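Local atomic coordinates of metallo-beta-lactamase (Simiduia agarivorans, PDB entry 6MFI), a protein that probably hydrolyses the beta-lactam ring of antibiotics, as a zinc-dependent metallo-beta-lactamase of subclass B3. Residues 108-113 against 187-192; 183-188 against 212-217. All coordinates share one frame; numbering follows the deposited sequence.

Contact 1: 108-113 against 187-192; sequences HSHEHI and GHTPGA. With ZN (zinc ion), chain C.
His110 and His112 meet His188 around a zinc ion, in a buried contact between the loop that follows strand 103-107 and the loop between strands 178-184 and 193-199. The first loop carries the HxHxDH motif of the metallo-beta-lactamase fold, and the two loops together build the three-histidine zinc site. NE2 of His110 lies 2.2 Å from the zinc, and ND1 of His112 and NE2 of His188 bind it as well; water 1 is the fourth ligand. Imidazole suits these places, since one nitrogen holds the metal while the other can donate to a second shell: Asp212 for His110, Asp149 for His112, Ser215 for His188. The edge of His188 is turned toward the face of His110, its CD2 lying over the ring centre, with planes at 63°. A methyl is small enough to lie against the His112 ring: CG2 of Thr189 sits 3.7 Å from the ring centroid, over one face but displaced toward its rim.

Beside the metal, the carboxylate of Glu111 grips the type I turn 189-192. Its chain is bent by the rotation about CB-CG (chi2 -87°), which brings both oxygens to the turn. OE1 accepts from Gly191 N through its syn lone pair at 2.9 Å, whereas Thr189 OG1 donates to OE2 at 3.0 Å from well above the carboxylate plane. Gly191 suits a position where a side chain would crowd OE1. Further along, the small Ala192 lets the backbones come close, with its CB 3.6 Å from His110 CB and its CA 3.4 Å from Ser109 O.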
loop_
_atom_site.group_PDB
_atom_site.type_symbol
_atom_site.label_atom_id
_atom_site.label_comp_id
_atom_site.label_asym_id
_atom_site.label_seq_id
_atom_site.Cartn_x
_atom_site.Cartn_y
_atom_site.Cartn_z
ATOM N N HIS A 108 -6.398 -0.472 2.055
ATOM C CA HIS A 108 -5.197 -1.097 2.587
ATOM C C HIS A 108 -4.439 -1.802 1.474
ATOM O O HIS A 108 -5.017 -2.203 0.460
ATOM C CB HIS A 108 -5.531 -2.105 3.696
ATOM C CG HIS A 108 -6.233 -3.334 3.205
ATOM N ND1 HIS A 108 -5.576 -4.360 2.558
ATOM C CD2 HIS A 108 -7.534 -3.702 3.266
ATOM C CE1 HIS A 108 -6.443 -5.302 2.238
ATOM N NE2 HIS A 108 -7.639 -4.929 2.658
ATOM N N SER A 109 -3.131 -1.953 1.680
ATOM C CA SER A 109 -2.316 -2.802 0.823
ATOM C C SER A 109 -2.413 -4.241 1.308
ATOM O O SER A 109 -3.093 -5.066 0.690
ATOM C CB SER A 109 -0.862 -2.327 0.815
ATOM O OG SER A 109 -0.340 -2.257 2.130
ATOM N N HIS A 110 -1.742 -4.551 2.417
ATOM C CA HIS A 110 -1.882 -5.848 3.060
ATOM C C HIS A 110 -1.925 -5.657 4.570
ATOM O O HIS A 110 -1.532 -4.615 5.100
ATOM C CB HIS A 110 -0.761 -6.816 2.655
ATOM C CG HIS A 110 0.610 -6.372 3.055
ATOM N ND1 HIS A 110 1.461 -5.716 2.192
ATOM C CD2 HIS A 110 1.289 -6.510 4.219
ATOM C CE1 HIS A 110 2.600 -5.460 2.810
ATOM N NE2 HIS A 110 2.522 -5.932 4.041
ATOM N N GLU A 111 -2.405 -6.692 5.258
ATOM C CA GLU A 111 -2.821 -6.611 6.659
ATOM C C GLU A 111 -1.677 -6.810 7.645
ATOM O O GLU A 111 -1.853 -7.472 8.672
ATOM C CB GLU A 111 -3.932 -7.626 6.911
ATOM C CG GLU A 111 -3.563 -9.066 6.560
ATOM C CD GLU A 111 -3.813 -9.414 5.103
ATOM O OE1 GLU A 111 -4.132 -10.588 4.821
ATOM O OE2 GLU A 111 -3.686 -8.520 4.239
ATOM N N HIS A 112 -0.502 -6.248 7.383
ATOM C CA HIS A 112 0.591 -6.306 8.342
ATOM C C HIS A 112 0.600 -5.049 9.206
ATOM O O HIS A 112 0.116 -3.989 8.800
ATOM C CB HIS A 112 1.934 -6.475 7.632
ATOM C CG HIS A 112 2.261 -7.895 7.293
ATOM N ND1 HIS A 112 3.445 -8.265 6.691
ATOM C CD2 HIS A 112 1.559 -9.039 7.472
ATOM C CE1 HIS A 112 3.457 -9.573 6.513
ATOM N NE2 HIS A 112 2.324 -10.068 6.978
ATOM N N ILE A 113 1.164 -5.183 10.410
ATOM C CA ILE A 113 1.069 -4.124 11.413
ATOM C C ILE A 113 1.760 -2.849 10.946
ATOM O O ILE A 113 1.357 -1.743 11.326
ATOM C CB ILE A 113 1.639 -4.616 12.760
ATOM C CG1 ILE A 113 1.459 -3.552 13.846
ATOM C CG2 ILE A 113 3.104 -5.004 12.618
ATOM C CD1 ILE A 113 2.045 -3.935 15.188
ATOM N N GLY A 187 0.102 -13.617 -1.436
ATOM C CA GLY A 187 1.456 -14.133 -1.433
ATOM C C GLY A 187 2.242 -13.621 -0.246
ATOM O O GLY A 187 2.694 -14.401 0.597
ATOM N N HIS A 188 2.411 -12.299 -0.171
ATOM C CA HIS A 188 2.968 -11.702 1.037
ATOM C C HIS A 188 2.014 -11.872 2.212
ATOM O O HIS A 188 2.444 -12.179 3.331
ATOM C CB HIS A 188 3.272 -10.224 0.793
ATOM C CG HIS A 188 3.956 -9.551 1.939
ATOM N ND1 HIS A 188 5.308 -9.671 2.174
ATOM C CD2 HIS A 188 3.475 -8.749 2.918
ATOM C CE1 HIS A 188 5.631 -8.972 3.248
ATOM N NE2 HIS A 188 4.537 -8.403 3.717
ATOM N N THR A 189 0.725 -11.669 1.978
ATOM C CA THR A 189 -0.342 -11.953 2.924
ATOM C C THR A 189 -1.480 -12.604 2.156
ATOM O O THR A 189 -1.558 -12.474 0.930
ATOM C CB THR A 189 -0.855 -10.686 3.626
ATOM O OG1 THR A 189 -1.530 -9.855 2.675
ATOM C CG2 THR A 189 0.287 -9.907 4.267
ATOM N N PRO A 190 -2.371 -13.322 2.844
ATOM C CA PRO A 190 -3.524 -13.901 2.136
ATOM C C PRO A 190 -4.459 -12.861 1.539
ATOM O O PRO A 190 -5.049 -13.110 0.482
ATOM C CB PRO A 190 -4.226 -14.733 3.221
ATOM C CG PRO A 190 -3.694 -14.216 4.521
ATOM C CD PRO A 190 -2.291 -13.791 4.237
ATOM N N GLY A 191 -4.608 -11.702 2.176
ATOM C CA GLY A 191 -5.558 -10.711 1.707
ATOM C C GLY A 191 -4.936 -9.436 1.176
ATOM O O GLY A 191 -5.523 -8.358 1.304
ATOM N N ALA A 192 -3.755 -9.543 0.573
ATOM C CA ALA A 192 -3.096 -8.373 0.013
ATOM C C ALA A 192 -3.834 -7.876 -1.225
ATOM O O ALA A 192 -4.418 -8.654 -1.984
ATOM C CB ALA A 192 -1.644 -8.691 -0.339
HETATM ZN ZN ZN C . 4.043 -7.063 5.165
HETATM O O HOH W 1 5.399 -5.872 5.982
#

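Contact 2: 183-188 against 212-217; sequences YATPGH and DSLSPV. With ZN (zinc ion), chain C.
The His188 ring has Ser213 CB over the centre of one face and water 3 above the opposite face, offset toward the rim; Val217 CG1 touches its edge at CE1, 3.4 Å away. This is the second shell of a zinc site of the metallo-beta-lactamase fold, where the loop after strand 178-184 meets the loop after strand 206-210. Ser213 offers a compact CH-pi contact, its CB standing 4.3 Å from the ring centroid and almost on the ring normal.

Two bonds, one at each ring nitrogen, restrain the rotation of the imidazole: NE2 is held by the zinc, and ND1-H donates to Ser215 O at 3.0 Å. This hydrogen bond is nearly straight (163°), runs in the ring plane and uses a lone pair in the carbonyl plane. With CG anti to the backbone N (chi1 -175°), the ring extends from its backbone with ND1 facing 212-217 and NE2 the zinc.

The first bond of the Leu214 side chain points away from 183-188, yet its CD2 methyl comes back to lie 3.2 Å from Thr185 O; the same apolar side chain also packs on helices 228-242 and 274-291. Thr185 suits this place because its CB packs on the leucine methyl while its OG1 is hydrogen-bonded to Ser194. Asp212 makes an Asx turn, OD2 accepting from Leu214 N above the carboxylate plane, while its OD1 is hydrogen-bonded to His110 ND1. Two waters bridge the loops: water 3 donates to the carbonyls His188 O and Val217 O, while water 2 ties Thr185 O (2.6 Å) and His188 N (2.8 Å) to Asp212 OD2.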
loop_
_atom_site.group_PDB
_atom_site.type_symbol
_atom_site.label_atom_id
_atom_site.label_comp_id
_atom_site.label_asym_id
_atom_site.label_seq_id
_atom_site.Cartn_x
_atom_site.Cartn_y
_atom_site.Cartn_z
ATOM N N TYR A 183 -7.112 -5.298 -7.022
ATOM C CA TYR A 183 -6.721 -6.576 -7.599
ATOM C C TYR A 183 -6.117 -7.430 -6.498
ATOM O O TYR A 183 -5.129 -7.033 -5.874
ATOM C CB TYR A 183 -5.727 -6.386 -8.748
ATOM C CG TYR A 183 -6.256 -5.521 -9.868
ATOM C CD1 TYR A 183 -7.012 -6.069 -10.896
ATOM C CD2 TYR A 183 -6.004 -4.156 -9.895
ATOM C CE1 TYR A 183 -7.499 -5.281 -11.923
ATOM C CE2 TYR A 183 -6.487 -3.361 -10.915
ATOM C CZ TYR A 183 -7.234 -3.928 -11.925
ATOM O OH TYR A 183 -7.714 -3.137 -12.943
ATOM N N ALA A 184 -6.719 -8.591 -6.254
ATOM C CA ALA A 184 -6.231 -9.501 -5.224
ATOM C C ALA A 184 -4.864 -10.035 -5.632
ATOM O O ALA A 184 -4.755 -10.843 -6.560
ATOM C CB ALA A 184 -7.223 -10.640 -5.012
ATOM N N THR A 185 -3.817 -9.576 -4.947
ATOM C CA THR A 185 -2.444 -10.010 -5.194
ATOM C C THR A 185 -1.873 -10.596 -3.907
ATOM O O THR A 185 -1.046 -9.963 -3.236
ATOM C CB THR A 185 -1.576 -8.859 -5.696
ATOM O OG1 THR A 185 -1.574 -7.800 -4.729
ATOM C CG2 THR A 185 -2.106 -8.329 -7.020
ATOM N N PRO A 186 -2.289 -11.800 -3.534
ATOM C CA PRO A 186 -1.803 -12.415 -2.297
ATOM C C PRO A 186 -0.396 -12.972 -2.487
ATOM O O PRO A 186 0.221 -12.837 -3.541
ATOM C CB PRO A 186 -2.823 -13.523 -2.040
ATOM C CG PRO A 186 -3.253 -13.932 -3.402
ATOM C CD PRO A 186 -3.230 -12.681 -4.250
ATOM N N GLY A 187 0.102 -13.617 -1.436
ATOM C CA GLY A 187 1.456 -14.133 -1.433
ATOM C C GLY A 187 2.242 -13.621 -0.246
ATOM O O GLY A 187 2.694 -14.401 0.597
ATOM N N HIS A 188 2.411 -12.299 -0.171
ATOM C CA HIS A 188 2.968 -11.702 1.037
ATOM C C HIS A 188 2.014 -11.872 2.212
ATOM O O HIS A 188 2.444 -12.179 3.331
ATOM C CB HIS A 188 3.272 -10.224 0.793
ATOM C CG HIS A 188 3.956 -9.551 1.939
ATOM N ND1 HIS A 188 5.308 -9.671 2.174
ATOM C CD2 HIS A 188 3.475 -8.749 2.918
ATOM C CE1 HIS A 188 5.631 -8.972 3.248
ATOM N NE2 HIS A 188 4.537 -8.403 3.717
ATOM N N ASP A 212 1.199 -4.005 -4.056
ATOM C CA ASP A 212 1.535 -4.516 -2.737
ATOM C C ASP A 212 3.006 -4.931 -2.680
ATOM O O ASP A 212 3.688 -5.058 -3.701
ATOM C CB ASP A 212 0.628 -5.696 -2.382
ATOM C CG ASP A 212 0.792 -6.150 -0.943
ATOM O OD1 ASP A 212 0.389 -5.397 -0.033
ATOM O OD2 ASP A 212 1.328 -7.256 -0.724
ATOM N N SER A 213 3.494 -5.134 -1.452
ATOM C CA SER A 213 4.884 -5.534 -1.250
ATOM C C SER A 213 5.212 -6.803 -2.027
ATOM O O SER A 213 6.255 -6.887 -2.685
ATOM C CB SER A 213 5.162 -5.719 0.241
ATOM O OG SER A 213 4.870 -4.532 0.959
ATOM N N LEU A 214 4.334 -7.803 -1.958
ATOM C CA LEU A 214 4.441 -9.039 -2.727
ATOM C C LEU A 214 5.715 -9.821 -2.426
ATOM O O LEU A 214 6.004 -10.806 -3.114
ATOM C CB LEU A 214 4.347 -8.760 -4.234
ATOM C CG LEU A 214 3.017 -8.190 -4.731
ATOM C CD1 LEU A 214 2.986 -8.166 -6.240
ATOM C CD2 LEU A 214 1.852 -8.993 -4.195
ATOM N N SER A 215 6.480 -9.418 -1.411
ATOM C CA SER A 215 7.769 -10.035 -1.134
ATOM C C SER A 215 7.579 -11.436 -0.555
ATOM O O SER A 215 6.745 -11.633 0.334
ATOM C CB SER A 215 8.575 -9.180 -0.160
ATOM O OG SER A 215 7.803 -8.869 0.986
ATOM N N PRO A 216 8.348 -12.421 -1.047
ATOM C CA PRO A 216 8.350 -13.788 -0.508
ATOM C C PRO A 216 9.073 -13.911 0.834
ATOM O O PRO A 216 9.935 -14.773 1.023
ATOM C CB PRO A 216 9.061 -14.582 -1.608
ATOM C CG PRO A 216 9.976 -13.589 -2.249
ATOM C CD PRO A 216 9.252 -12.271 -2.199
ATOM N N VAL A 217 8.733 -13.027 1.764
ATOM C CA VAL A 217 9.290 -13.042 3.104
ATOM C C VAL A 217 8.248 -13.643 4.036
ATOM O O VAL A 217 7.041 -13.608 3.776
ATOM C CB VAL A 217 9.711 -11.626 3.564
ATOM C CG1 VAL A 217 8.488 -10.789 3.909
ATOM C CG2 VAL A 217 10.684 -11.696 4.731
HETATM ZN ZN ZN C . 4.043 -7.063 5.165
HETATM O O HOH W 2 0.878 -10.357 -1.470
HETATM O O HOH W 3 4.941 -12.155 4.346
HETATM O O HOH W 1 5.399 -5.872 5.982
#

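How the contacts relate
Contacts 1 and 2 share Gly187 and His188, and their centres lie about 7 Å apart on the same side of the chain's centre. Contact 1 supplies the three protein ligands of one zinc ion; contact 2 adds second-shell support to His188. Asp212 of 212-217 joins the two directly, its OD1 lying 2.5 Å from His110 ND1 in a probable hydrogen bond, consistent with one loop positioning two of the three histidines. A probable backbone hydrogen bond, Thr185 N to Ala192 O at 3.2 Å, closes the base of the loop 185-192. The second zinc ion, held by Asp114, His115 and His253, lies close to the side chains of His110 and Ser213.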